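Local coordinates for protein homoprotocatechuate 2,3-dioxygenase (Brevibacterium fuscum, PDB 4Z6M) that catalyses, with an active-site iron(II), the oxygen-dependent extradiol ring opening of the catechol homoprotocatechuate between carbons 2 and 3, at residues 41-46 / 51-56. The protein carries 1 engineered substitution. Residues are numbered along the deposited sequence; the frame is centred on the assembly and turned at random.
Sequences LHVSYE and IYLRSF
Arg54 meets Ser44, at the bulge in the partner strand, along most of its side chain. CB lies 4.0 Å from Ser44 OG. CG, held between the backbone N and the carbonyl carbon (chi1 73°), comes to 3.7 Å from Ser44 OG and also borders the CB of His42, and CD passes Ser44 OG at 3.6 Å. From CG to NE the chain is extended, and at its end NH1 donates to Ser44 OG at 2.9 Å, the hydroxyl lying almost in the guanidinium plane. The other nitrogen, NH2, is taken by the carbonyl of Glu136, and these two bonds, to Ser44 OG and Glu136 O, probably hold the guanidinium's rotation; Ser44 OG also bonds to His61 O.

Ser44 and Tyr45 both face Tyr52, a classic beta bulge in an antiparallel hairpin. Ser44 N bonds to Tyr52 O from a position tilted 30° off the carbonyl plane, while Tyr52 N returns a straighter bond to Tyr45 O. Before the bulge, His42 and Arg54 form a hydrogen-bonded pair, with Arg54 N to His42 O at 2.8 Å. The His42 ring turns an edge to Arg54 O, and its NE2 bonds to Glu149.

Beyond the bulge the side chains of Tyr45 and Tyr52 point the same way, but their ring planes are steeply turned against each other: CD1 of Tyr52 sits at the edge of the Tyr45 ring, 3.9 Å from CD2 of Tyr45. On the opposite face of the sheet from the tyrosines, Val43 CG2 meets Leu53 CD2 at 3.8 Å.

The hairpin closes one end of the mixed sheet in the N-terminal glyoxalase-family region: 42-46 is the outermost strand within this chain, 50-54 pairs next with strand 64-68, and Ile51 and Leu53 pack against helix 28-38.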
loop_
_atom_site.group_PDB
_atom_site.type_symbol
_atom_site.label_atom_id
_atom_site.label_comp_id
_atom_site.label_asym_id
_atom_site.label_seq_id
_atom_site.Cartn_x
_atom_site.Cartn_y
_atom_site.Cartn_z
ATOM N N LEU A 41 13.534 -6.772 -14.407
ATOM C CA LEU A 41 13.167 -6.362 -15.757
ATOM C C LEU A 41 13.045 -7.597 -16.663
ATOM O O LEU A 41 13.619 -8.648 -16.375
ATOM C CB LEU A 41 14.189 -5.379 -16.328
ATOM C CG LEU A 41 14.063 -3.951 -15.761
ATOM C CD1 LEU A 41 15.322 -3.160 -16.068
ATOM C CD2 LEU A 41 12.836 -3.206 -16.279
ATOM N N HIS A 42 12.259 -7.452 -17.724
ATOM C CA HIS A 42 11.887 -8.571 -18.583
ATOM C C HIS A 42 12.743 -8.616 -19.833
ATOM O O HIS A 42 12.908 -7.599 -20.498
ATOM C CB HIS A 42 10.402 -8.431 -18.942
ATOM C CG HIS A 42 9.557 -8.450 -17.726
ATOM N ND1 HIS A 42 9.217 -9.630 -17.103
ATOM C CD2 HIS A 42 9.142 -7.451 -16.905
ATOM C CE1 HIS A 42 8.549 -9.358 -15.994
ATOM N NE2 HIS A 42 8.500 -8.044 -15.849
ATOM N N VAL A 43 13.261 -9.795 -20.164
ATOM C CA VAL A 43 14.159 -9.952 -21.313
ATOM C C VAL A 43 13.346 -10.071 -22.597
ATOM O O VAL A 43 12.540 -10.989 -22.768
ATOM C CB VAL A 43 15.095 -11.165 -21.146
ATOM C CG1 VAL A 43 16.020 -11.286 -22.348
ATOM C CG2 VAL A 43 15.922 -11.041 -19.875
ATOM N N SER A 44 13.590 -9.143 -23.514
ATOM C CA SER A 44 13.021 -9.201 -24.855
ATOM C C SER A 44 13.894 -9.999 -25.794
ATOM O O SER A 44 13.396 -10.587 -26.738
ATOM C CB SER A 44 12.835 -7.786 -25.423
ATOM O OG SER A 44 11.961 -7.038 -24.583
ATOM N N TYR A 45 15.204 -9.938 -25.573
ATOM C CA TYR A 45 16.180 -10.598 -26.446
ATOM C C TYR A 45 17.515 -10.562 -25.733
ATOM O O TYR A 45 17.841 -9.562 -25.086
ATOM C CB TYR A 45 16.334 -9.876 -27.795
ATOM C CG TYR A 45 17.243 -10.665 -28.711
ATOM C CD1 TYR A 45 16.790 -11.839 -29.295
ATOM C CD2 TYR A 45 18.575 -10.307 -28.907
ATOM C CE1 TYR A 45 17.612 -12.604 -30.092
ATOM C CE2 TYR A 45 19.402 -11.065 -29.720
ATOM C CZ TYR A 45 18.919 -12.208 -30.307
ATOM O OH TYR A 45 19.732 -12.964 -31.111
ATOM N N GLU A 46 18.315 -11.612 -25.855
ATOM C CA GLU A 46 19.699 -11.537 -25.393
ATOM C C GLU A 46 20.601 -12.444 -26.202
ATOM O O GLU A 46 20.172 -13.459 -26.747
ATOM C CB GLU A 46 19.823 -11.842 -23.890
ATOM C CG GLU A 46 19.401 -13.214 -23.470
ATOM C CD GLU A 46 19.497 -13.434 -21.973
ATOM O OE1 GLU A 46 20.468 -12.953 -21.349
ATOM O OE2 GLU A 46 18.587 -14.096 -21.423
ATOM N N ILE A 51 21.867 -7.425 -23.950
ATOM C CA ILE A 51 20.614 -7.815 -23.322
ATOM C C ILE A 51 19.618 -6.704 -23.510
ATOM O O ILE A 51 19.909 -5.544 -23.220
ATOM C CB ILE A 51 20.797 -8.102 -21.817
ATOM C CG1 ILE A 51 21.874 -9.187 -21.625
ATOM C CG2 ILE A 51 19.473 -8.501 -21.185
ATOM C CD1 ILE A 51 22.330 -9.342 -20.206
ATOM N N TYR A 52 18.454 -7.063 -24.009
ATOM C CA TYR A 52 17.381 -6.116 -24.305
ATOM C C TYR A 52 16.285 -6.350 -23.273
ATOM O O TYR A 52 15.794 -7.467 -23.148
ATOM C CB TYR A 52 16.797 -6.361 -25.693
ATOM C CG TYR A 52 17.729 -5.990 -26.824
ATOM C CD1 TYR A 52 18.827 -6.787 -27.152
ATOM C CD2 TYR A 52 17.485 -4.864 -27.596
ATOM C CE1 TYR A 52 19.686 -6.437 -28.195
ATOM C CE2 TYR A 52 18.328 -4.507 -28.640
ATOM C CZ TYR A 52 19.427 -5.298 -28.935
ATOM O OH TYR A 52 20.272 -4.906 -29.960
ATOM N N LEU A 53 15.911 -5.296 -22.546
ATOM C CA LEU A 53 15.031 -5.391 -21.396
ATOM C C LEU A 53 13.860 -4.429 -21.524
ATOM O O LEU A 53 14.010 -3.329 -22.064
ATOM C CB LEU A 53 15.786 -5.026 -20.120
ATOM C CG LEU A 53 16.975 -5.934 -19.793
ATOM C CD1 LEU A 53 17.841 -5.303 -18.716
ATOM C CD2 LEU A 53 16.490 -7.318 -19.394
ATOM N N ARG A 54 12.707 -4.838 -20.977
ATOM C CA ARG A 54 11.537 -3.992 -20.948
ATOM C C ARG A 54 10.841 -4.054 -19.604
ATOM O O ARG A 54 10.949 -5.019 -18.848
ATOM C CB ARG A 54 10.565 -4.308 -22.083
ATOM C CG ARG A 54 9.791 -5.596 -21.939
ATOM C CD ARG A 54 8.875 -5.775 -23.109
ATOM N NE ARG A 54 7.969 -6.926 -23.022
ATOM C CZ ARG A 54 8.253 -8.142 -23.486
ATOM N NH1 ARG A 54 9.472 -8.449 -23.949
ATOM N NH2 ARG A 54 7.311 -9.062 -23.486
ATOM N N SER A 55 10.107 -2.977 -19.349
ATOM C CA SER A 55 9.281 -2.869 -18.155
ATOM C C SER A 55 7.969 -3.644 -18.309
ATOM O O SER A 55 7.597 -4.063 -19.405
ATOM C CB SER A 55 9.040 -1.396 -17.852
ATOM O OG SER A 55 8.292 -0.788 -18.855
ATOM N N PHE A 56 7.249 -3.769 -17.192
ATOM C CA PHE A 56 6.034 -4.605 -17.118
ATOM C C PHE A 56 4.966 -4.169 -18.106
ATOM O O PHE A 56 4.240 -5.001 -18.624
ATOM C CB PHE A 56 5.479 -4.530 -15.697
ATOM C CG PHE A 56 4.465 -5.588 -15.331
ATOM C CD1 PHE A 56 4.801 -6.939 -15.357
ATOM C CD2 PHE A 56 3.196 -5.229 -14.887
ATOM C CE1 PHE A 56 3.881 -7.896 -14.977
ATOM C CE2 PHE A 56 2.294 -6.198 -14.480
ATOM C CZ PHE A 56 2.645 -7.513 -14.527
#